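Local coordinates for protein serpin B3 (Homo sapiens, PDB 4ZK3) that probably inhibits lysosomal cysteine proteases of the papain family as a serpin, a suicide inhibitor that offers its target a reactive-centre loop, at residues N25-S30 and E291-K296; A104-G109 and S130-D135; K160-E165 and A344-V349. All blocks are in the same frame, centred on the assembly; numbering follows the deposited sequence.

Contact 1 of 3, residues N25-S30 and E291-K296; sequences NNIFYS and ESYDLK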
loop_
_atom_site.group_PDB
_atom_site.type_symbol
_atom_site.label_atom_id
_atom_site.label_comp_id
_atom_site.label_asym_id
_atom_site.label_seq_id
_atom_site.Cartn_x
_atom_site.Cartn_y
_atom_site.Cartn_z
ATOM N N ASN A 25 11.853 -12.426 -0.861
ATOM C CA ASN A 25 11.143 -13.041 -1.962
ATOM C C ASN A 25 9.781 -12.341 -2.176
ATOM O O ASN A 25 9.476 -11.869 -3.272
ATOM C CB ASN A 25 10.927 -14.523 -1.669
ATOM C CG ASN A 25 12.235 -15.291 -1.443
ATOM O OD1 ASN A 25 13.340 -14.850 -1.802
ATOM N ND2 ASN A 25 12.100 -16.447 -0.843
ATOM N N ASN A 26 8.989 -12.261 -1.116
ATOM C CA ASN A 26 7.667 -11.591 -1.181
ATOM C C ASN A 26 7.742 -10.089 -1.020
ATOM O O ASN A 26 8.627 -9.574 -0.275
ATOM C CB ASN A 26 6.773 -12.152 -0.086
ATOM C CG ASN A 26 6.642 -13.614 -0.215
ATOM O OD1 ASN A 26 6.887 -14.125 -1.288
ATOM N ND2 ASN A 26 6.216 -14.296 0.821
ATOM N N ILE A 27 6.771 -9.393 -1.644
ATOM C CA ILE A 27 6.675 -7.941 -1.622
ATOM C C ILE A 27 5.180 -7.644 -1.292
ATOM O O ILE A 27 4.290 -8.290 -1.793
ATOM C CB ILE A 27 7.044 -7.356 -3.003
ATOM C CG1 ILE A 27 8.570 -7.490 -3.272
ATOM C CG2 ILE A 27 6.550 -5.909 -3.168
ATOM C CD1 ILE A 27 8.888 -7.189 -4.723
ATOM N N PHE A 28 4.921 -6.740 -0.364
ATOM C CA PHE A 28 3.547 -6.342 -0.085
ATOM C C PHE A 28 3.551 -4.984 0.612
ATOM O O PHE A 28 4.314 -4.736 1.578
ATOM C CB PHE A 28 2.797 -7.424 0.675
ATOM C CG PHE A 28 1.393 -7.107 0.873
ATOM C CD1 PHE A 28 0.485 -7.253 -0.175
ATOM C CD2 PHE A 28 0.967 -6.549 2.077
ATOM C CE1 PHE A 28 -0.848 -6.883 -0.012
ATOM C CE2 PHE A 28 -0.367 -6.135 2.233
ATOM C CZ PHE A 28 -1.279 -6.326 1.196
ATOM N N TYR A 29 2.721 -4.055 0.087
ATOM C CA TYR A 29 2.742 -2.662 0.532
ATOM C C TYR A 29 1.452 -1.979 0.076
ATOM O O TYR A 29 0.712 -2.510 -0.795
ATOM C CB TYR A 29 3.937 -1.886 -0.010
ATOM C CG TYR A 29 4.027 -1.753 -1.535
ATOM C CD1 TYR A 29 4.575 -2.797 -2.315
ATOM C CD2 TYR A 29 3.706 -0.566 -2.167
ATOM C CE1 TYR A 29 4.669 -2.683 -3.714
ATOM C CE2 TYR A 29 3.805 -0.436 -3.542
ATOM C CZ TYR A 29 4.276 -1.505 -4.318
ATOM O OH TYR A 29 4.438 -1.342 -5.695
ATOM N N SER A 30 1.159 -0.898 0.770
ATOM C CA SER A 30 0.036 -0.021 0.419
ATOM C C SER A 30 0.548 1.261 -0.178
ATOM O O SER A 30 0.918 2.195 0.548
ATOM C CB SER A 30 -0.835 0.316 1.620
ATOM O OG SER A 30 -1.808 1.286 1.186
ATOM N N GLU A 291 5.716 -7.581 5.407
ATOM C CA GLU A 291 6.980 -6.974 5.030
ATOM C C GLU A 291 7.143 -5.560 5.571
ATOM O O GLU A 291 6.139 -4.832 5.785
ATOM C CB GLU A 291 7.117 -6.930 3.512
ATOM C CG GLU A 291 6.983 -8.263 2.774
ATOM C CD GLU A 291 8.118 -9.257 2.994
ATOM O OE1 GLU A 291 9.284 -8.871 3.278
ATOM O OE2 GLU A 291 7.803 -10.432 2.860
ATOM N N SER A 292 8.395 -5.163 5.738
ATOM C CA SER A 292 8.788 -3.821 6.158
ATOM C C SER A 292 9.664 -3.103 5.145
ATOM O O SER A 292 10.476 -3.713 4.526
ATOM C CB SER A 292 9.578 -3.905 7.456
ATOM O OG SER A 292 8.778 -4.478 8.465
ATOM N N TYR A 293 9.564 -1.777 5.059
ATOM C CA TYR A 293 10.382 -0.999 4.144
ATOM C C TYR A 293 10.880 0.211 4.845
ATOM O O TYR A 293 10.089 0.943 5.467
ATOM C CB TYR A 293 9.634 -0.600 2.840
ATOM C CG TYR A 293 9.038 -1.816 2.157
ATOM C CD1 TYR A 293 7.801 -2.340 2.562
ATOM C CD2 TYR A 293 9.742 -2.491 1.189
ATOM C CE1 TYR A 293 7.310 -3.478 1.968
ATOM C CE2 TYR A 293 9.263 -3.625 0.611
ATOM C CZ TYR A 293 8.038 -4.099 0.996
ATOM O OH TYR A 293 7.602 -5.263 0.450
ATOM N N ASP A 294 12.205 0.420 4.763
ATOM C CA ASP A 294 12.800 1.721 5.083
ATOM C C ASP A 294 12.820 2.483 3.812
ATOM O O ASP A 294 13.576 2.128 2.905
ATOM C CB ASP A 294 14.238 1.583 5.579
ATOM C CG ASP A 294 14.797 2.894 6.067
ATOM O OD1 ASP A 294 14.550 3.950 5.427
ATOM O OD2 ASP A 294 15.482 2.853 7.107
ATOM N N LEU A 295 12.020 3.530 3.726
ATOM C CA LEU A 295 11.822 4.213 2.435
ATOM C C LEU A 295 12.712 5.410 2.133
ATOM O O LEU A 295 12.636 5.964 1.051
ATOM C CB LEU A 295 10.352 4.633 2.270
ATOM C CG LEU A 295 9.305 3.517 2.208
ATOM C CD1 LEU A 295 7.907 4.127 2.155
ATOM C CD2 LEU A 295 9.539 2.619 1.016
ATOM N N LYS A 296 13.524 5.818 3.088
ATOM C CA LYS A 296 14.311 7.062 2.961
ATOM C C LYS A 296 15.203 7.085 1.712
ATOM O O LYS A 296 15.025 7.972 0.848
ATOM C CB LYS A 296 15.118 7.255 4.229
ATOM C CG LYS A 296 15.856 8.559 4.368
ATOM C CD LYS A 296 16.869 8.354 5.488
ATOM C CE LYS A 296 17.257 9.668 6.121
ATOM N NZ LYS A 296 18.109 9.414 7.307
HETATM O O HOH W 1 9.749 -7.184 0.511
#
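The hydroxyl of Y293 reaches the backbone of strand 27-29 and accepts a hydrogen bond from F28 N, at 3.2 Å from that nitrogen to Y293 OH and with an angle of 157° at the hydrogen. The same hydroxyl is 2.9 Å from a water that also lies 2.8 Å from N26 O. The phenol end is thus held directly by F28 N and, through the water, by the carbonyl of N26 just before the strand.

Van der Waals packing surrounds this polar point. F28 O approaches the edge of the Y293 ring near its plane, 3.3 Å from CE1. Y29 CB meets the same CE1 at 4.2 Å, and I27 CG2 lies 3.8 Å from Y293 OH, the two side chains crossing at about a right angle. F19 of helix 4-19 stacks on the Y293 ring and also makes an edge-to-face contact with Y29, whose hydroxyl is hydrogen-bonded to M12 O.

E291 adds a third kind of contact. Its chain bends at chi2 (-69°), folding CD to 3.3 Å from N26 O. The carboxylate and the N26 carbonyl are both acceptors and form no hydrogen bond. The side-chain amide of N26 is engaged separately, OD1 with S388 N and ND2 with S389 O.

Strands 27-29 and 291-294 cross at 73°, with axes 7.0 Å apart, and pair with different neighbours, 380-387 and 325-336. Such stacking of a sheet B strand against the edge strand of sheet A is part of the serpin core.

Contact 2 of 3, residues A104-G109 and S130-D135; sequences ANKLFG and SVESVD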
loop_
_atom_site.group_PDB
_atom_site.type_symbol
_atom_site.label_atom_id
_atom_site.label_comp_id
_atom_site.label_asym_id
_atom_site.label_seq_id
_atom_site.Cartn_x
_atom_site.Cartn_y
_atom_site.Cartn_z
ATOM N N ALA A 104 -6.841 6.153 8.302
ATOM C CA ALA A 104 -6.701 7.315 9.161
ATOM C C ALA A 104 -5.306 7.921 9.017
ATOM O O ALA A 104 -4.308 7.197 8.778
ATOM C CB ALA A 104 -6.894 6.874 10.594
ATOM N N ASN A 105 -5.255 9.221 9.257
ATOM C CA ASN A 105 -4.078 10.016 9.244
ATOM C C ASN A 105 -3.938 10.686 10.569
ATOM O O ASN A 105 -4.914 11.131 11.143
ATOM C CB ASN A 105 -4.227 11.070 8.129
ATOM C CG ASN A 105 -4.170 10.461 6.777
ATOM O OD1 ASN A 105 -5.075 10.620 5.907
ATOM N ND2 ASN A 105 -3.135 9.734 6.569
ATOM N N LYS A 106 -2.726 10.789 11.078
ATOM C CA LYS A 106 -2.500 11.447 12.341
ATOM C C LYS A 106 -1.144 12.140 12.442
ATOM O O LYS A 106 -0.156 11.644 11.972
ATOM C CB LYS A 106 -2.644 10.437 13.514
ATOM C CG LYS A 106 -2.730 11.114 14.898
ATOM C CD LYS A 106 -3.121 10.119 15.970
ATOM C CE LYS A 106 -3.213 10.746 17.345
ATOM N NZ LYS A 106 -3.837 9.843 18.381
ATOM N N LEU A 107 -1.135 13.302 13.097
ATOM C CA LEU A 107 0.050 14.031 13.450
ATOM C C LEU A 107 0.364 13.886 14.943
ATOM O O LEU A 107 -0.417 14.247 15.802
ATOM C CB LEU A 107 -0.086 15.502 13.040
ATOM C CG LEU A 107 0.994 16.444 13.578
ATOM C CD1 LEU A 107 2.384 16.055 13.149
ATOM C CD2 LEU A 107 0.770 17.881 13.201
ATOM N N PHE A 108 1.546 13.391 15.241
ATOM C CA PHE A 108 2.050 13.345 16.595
ATOM C C PHE A 108 3.166 14.418 16.634
ATOM O O PHE A 108 4.186 14.308 15.958
ATOM C CB PHE A 108 2.635 11.989 16.966
ATOM C CG PHE A 108 1.629 10.861 17.058
ATOM C CD1 PHE A 108 1.312 10.084 15.915
ATOM C CD2 PHE A 108 1.028 10.533 18.245
ATOM C CE1 PHE A 108 0.386 9.040 15.975
ATOM C CE2 PHE A 108 0.122 9.462 18.312
ATOM C CZ PHE A 108 -0.182 8.728 17.182
ATOM N N GLY A 109 2.956 15.474 17.410
ATOM C CA GLY A 109 3.984 16.485 17.527
ATOM C C GLY A 109 4.507 16.650 18.918
ATOM O O GLY A 109 3.804 16.402 19.880
ATOM N N SER A 130 -5.969 13.937 12.576
ATOM C CA SER A 130 -6.107 14.376 13.963
ATOM C C SER A 130 -4.699 14.606 14.487
ATOM O O SER A 130 -3.727 14.188 13.868
ATOM C CB SER A 130 -6.855 13.321 14.815
ATOM O OG SER A 130 -6.164 12.079 14.735
ATOM N N VAL A 131 -4.604 15.328 15.592
ATOM C CA VAL A 131 -3.331 15.771 16.141
ATOM C C VAL A 131 -3.227 15.332 17.600
ATOM O O VAL A 131 -4.138 15.585 18.413
ATOM C CB VAL A 131 -3.225 17.287 16.097
ATOM C CG1 VAL A 131 -1.928 17.731 16.728
ATOM C CG2 VAL A 131 -3.347 17.781 14.633
ATOM N N GLU A 132 -2.124 14.709 17.934
ATOM C CA GLU A 132 -1.880 14.410 19.334
ATOM C C GLU A 132 -0.502 14.920 19.682
ATOM O O GLU A 132 0.443 14.749 18.899
ATOM C CB GLU A 132 -2.005 12.905 19.621
ATOM C CG GLU A 132 -1.652 12.602 21.061
ATOM C CD GLU A 132 -2.266 11.333 21.606
ATOM O OE1 GLU A 132 -2.730 10.513 20.770
ATOM O OE2 GLU A 132 -2.260 11.163 22.868
ATOM N N SER A 133 -0.402 15.574 20.842
ATOM C CA SER A 133 0.880 16.029 21.399
ATOM C C SER A 133 1.507 15.043 22.350
ATOM O O SER A 133 0.845 14.551 23.268
ATOM C CB SER A 133 0.681 17.385 22.112
ATOM O OG SER A 133 0.255 18.400 21.224
ATOM N N VAL A 134 2.770 14.721 22.127
ATOM C CA VAL A 134 3.522 13.749 22.934
ATOM C C VAL A 134 4.852 14.338 23.351
ATOM O O VAL A 134 5.294 15.389 22.829
ATOM C CB VAL A 134 3.692 12.409 22.168
ATOM C CG1 VAL A 134 2.305 11.938 21.736
ATOM C CG2 VAL A 134 4.589 12.568 20.938
ATOM N N ASP A 135 5.460 13.707 24.357
ATOM C CA ASP A 135 6.688 14.184 24.976
ATOM C C ASP A 135 7.899 13.531 24.371
ATOM O O ASP A 135 8.481 12.604 24.952
ATOM C CB ASP A 135 6.634 13.912 26.498
ATOM C CG ASP A 135 7.688 14.723 27.316
ATOM O OD1 ASP A 135 8.719 15.222 26.797
ATOM O OD2 ASP A 135 7.457 14.829 28.535
HETATM O O HOH W 2 -6.826 10.287 12.897
#
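N105 opens the ladder with its carbonyl, which accepts a weak hydrogen bond from S130 N and a shorter one from a water, 2.7 Å from N105 O, that also bonds to S130 OG. K106 lies on the same face as S130 and E132. With CG anti to its own nitrogen (chi1 -167°) and an extended chain beyond, it runs along the neighbouring strand: CG passes 3.6 Å from S130 OG, and NZ forms a 2.7 Å salt bridge with E132 OE1, nearly in line with the carboxylate C-O bond. W150 of helix 140-153 gives this lysine a cation-pi partner as well.

L107 bonds through both backbone groups, its N to S130 O and its O to E132 N, each at 2.8 Å; its side chain turns to the opposite face, toward helix 117-127. F108 returns to the lysine's face, where V134 CG1 meets the ring edge 4.0 Å from CD2. G109 ends the run, its N donating to E132 O and its O accepting from V134 N, both at 3.0 Å.

Parallel strands 99-110 and 130-134, joined through helix 117-127, form a beta-alpha-beta crossover at the margin of serpin sheet A.

Contact 3 of 3, residues K160-E165 and A344-V349; sequences KNLIPE and AAATAV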
loop_
_atom_site.group_PDB
_atom_site.type_symbol
_atom_site.label_atom_id
_atom_site.label_comp_id
_atom_site.label_asym_id
_atom_site.label_seq_id
_atom_site.Cartn_x
_atom_site.Cartn_y
_atom_site.Cartn_z
ATOM N N LYS A 160 2.433 -4.206 13.968
ATOM C CA LYS A 160 3.097 -3.960 15.242
ATOM C C LYS A 160 4.427 -3.349 15.051
ATOM O O LYS A 160 5.092 -3.623 14.086
ATOM C CB LYS A 160 3.269 -5.291 15.957
ATOM C CG LYS A 160 1.974 -6.025 16.299
ATOM C CD LYS A 160 2.318 -7.155 17.330
ATOM C CE LYS A 160 1.118 -7.751 17.946
ATOM N NZ LYS A 160 0.216 -8.202 16.866
ATOM N N ASN A 161 4.839 -2.494 15.991
ATOM C CA ASN A 161 6.201 -1.977 16.015
ATOM C C ASN A 161 6.558 -1.210 14.699
ATOM O O ASN A 161 7.660 -1.309 14.149
ATOM C CB ASN A 161 7.209 -3.080 16.396
ATOM C CG ASN A 161 8.565 -2.517 16.854
ATOM O OD1 ASN A 161 9.604 -2.778 16.259
ATOM N ND2 ASN A 161 8.552 -1.763 17.934
ATOM N N LEU A 162 5.616 -0.427 14.200
ATOM C CA LEU A 162 5.818 0.249 12.920
ATOM C C LEU A 162 7.158 0.975 12.877
ATOM O O LEU A 162 7.866 0.867 11.908
ATOM C CB LEU A 162 4.660 1.241 12.655
ATOM C CG LEU A 162 4.887 2.123 11.398
ATOM C CD1 LEU A 162 4.957 1.297 10.099
ATOM C CD2 LEU A 162 3.822 3.207 11.359
ATOM N N ILE A 163 7.470 1.693 13.968
ATOM C CA ILE A 163 8.662 2.504 14.073
ATOM C C ILE A 163 9.640 1.797 15.067
ATOM O O ILE A 163 9.409 1.820 16.275
ATOM C CB ILE A 163 8.376 3.913 14.579
ATOM C CG1 ILE A 163 7.327 4.670 13.705
ATOM C CG2 ILE A 163 9.668 4.715 14.562
ATOM C CD1 ILE A 163 6.855 5.929 14.385
ATOM N N PRO A 164 10.684 1.144 14.538
ATOM C CA PRO A 164 11.639 0.474 15.411
ATOM C C PRO A 164 12.559 1.469 16.137
ATOM O O PRO A 164 12.565 2.669 15.827
ATOM C CB PRO A 164 12.427 -0.430 14.444
ATOM C CG PRO A 164 11.500 -0.643 13.280
ATOM C CD PRO A 164 10.907 0.744 13.132
ATOM N N GLU A 165 13.310 0.971 17.115
ATOM C CA GLU A 165 14.167 1.828 17.931
ATOM C C GLU A 165 15.156 2.364 16.961
ATOM O O GLU A 165 15.428 1.734 15.949
ATOM C CB GLU A 165 14.907 0.995 18.971
ATOM C CG GLU A 165 13.997 0.097 19.790
ATOM C CD GLU A 165 14.778 -0.753 20.748
ATOM O OE1 GLU A 165 14.748 -2.002 20.580
ATOM O OE2 GLU A 165 15.434 -0.130 21.636
ATOM N N ALA A 344 -3.550 -4.851 5.891
ATOM C CA ALA A 344 -3.236 -3.660 6.674
ATOM C C ALA A 344 -1.932 -3.097 6.350
ATOM O O ALA A 344 -1.026 -3.811 5.968
ATOM C CB ALA A 344 -3.272 -3.973 8.173
ATOM N N ALA A 345 -1.770 -1.784 6.532
ATOM C CA ALA A 345 -0.436 -1.169 6.334
ATOM C C ALA A 345 -0.379 0.119 7.053
ATOM O O ALA A 345 -1.432 0.688 7.458
ATOM C CB ALA A 345 -0.115 -0.986 4.862
ATOM N N ALA A 346 0.837 0.597 7.246
ATOM C CA ALA A 346 0.961 1.893 7.801
ATOM C C ALA A 346 2.268 2.513 7.370
ATOM O O ALA A 346 3.237 1.794 7.084
ATOM C CB ALA A 346 0.827 1.860 9.331
ATOM N N THR A 347 2.292 3.845 7.334
ATOM C CA THR A 347 3.455 4.625 6.983
ATOM C C THR A 347 3.699 5.696 8.022
ATOM O O THR A 347 2.781 6.401 8.423
ATOM C CB THR A 347 3.223 5.293 5.600
ATOM O OG1 THR A 347 2.802 4.310 4.628
ATOM C CG2 THR A 347 4.440 6.030 5.149
ATOM N N ALA A 348 4.958 5.815 8.450
ATOM C CA ALA A 348 5.388 6.844 9.389
ATOM C C ALA A 348 6.438 7.736 8.741
ATOM O O ALA A 348 7.379 7.248 8.143
ATOM C CB ALA A 348 5.972 6.190 10.659
ATOM N N VAL A 349 6.282 9.037 8.891
ATOM C CA VAL A 349 7.257 10.012 8.460
ATOM C C VAL A 349 7.708 10.771 9.719
ATOM O O VAL A 349 6.849 11.329 10.461
ATOM C CB VAL A 349 6.592 11.009 7.495
ATOM C CG1 VAL A 349 7.528 12.216 7.164
ATOM C CG2 VAL A 349 6.085 10.257 6.230
#
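L162 drops its isobutyl group onto the methyls of A346 and A348, the two alanines of strand 344-349 that face the loop. The strand offers a low relief here: one methyl from each alternate residue, with T347 between them turned to the other side. One branch of the leucine settles into the dip between these methyls, L162 CD2 lying 3.9 Å from A346 CB and 3.7 Å from A348 CB. The other branch reaches the backbone, with L162 CD1 3.5 Å from A346 O. Both torsions matter to this fit: CG is anti to the leucine nitrogen (chi1 173°), which sends the side chain down from the loop, and chi2 of 63° spreads the methyls over the strand.

A348 is in turn the bump for a second hollow. Its CB projects into the notch formed by L162 CD2 and the ethyl arm of I163, whose CG1 is 3.7 Å away and whose CD1 is 3.8 Å from the same A348 CB. Although I163 leaves its backbone alongside the strand, the extended arm (chi2 168°) brings its end nearer. The CA atoms of L162 and A346 are 7.2 Å apart, the gap being spanned by side chains.

Helix 140-153 anchors the turn: N148 OD1 accepts from I163 N, and R144 NH1 binds I163 O. On the far face of the strand, T347 OG1 bonds to S33 OG.

No hydrogen bond crosses this buried interface. Its contacts are between apolar side chains, apart from a methyl against a backbone carbonyl. They ask of the strand little more than small methyls, consistent with the alanine-rich hinge of a serpin reactive-centre loop that inserts into sheet A under this loop through nonspecific packing rather than directed bonds.

All three contacts reach serpin sheet A, contact 1 joining it to a strand of sheet B. Contact 2 is at one margin, contact 1 involves strand 276-294 at the other, and contact 3 covers strand 340-351 between strands 174-185 and 325-336, the place of an inserted reactive-centre loop, consistent with the relaxed, cleaved form. Contacts 1 and 3 have centres 11 Å apart and touch, S30 CB lying 3.6 Å from A345 CB. H330 ties them further, bonding to S30 N through NE2 and to T347 OG1 through ND1. Contact 2 stands apart, its centre 14 Å from that of contact 3, with nearest atoms about 7 Å away, and 24 Å from that of contact 1.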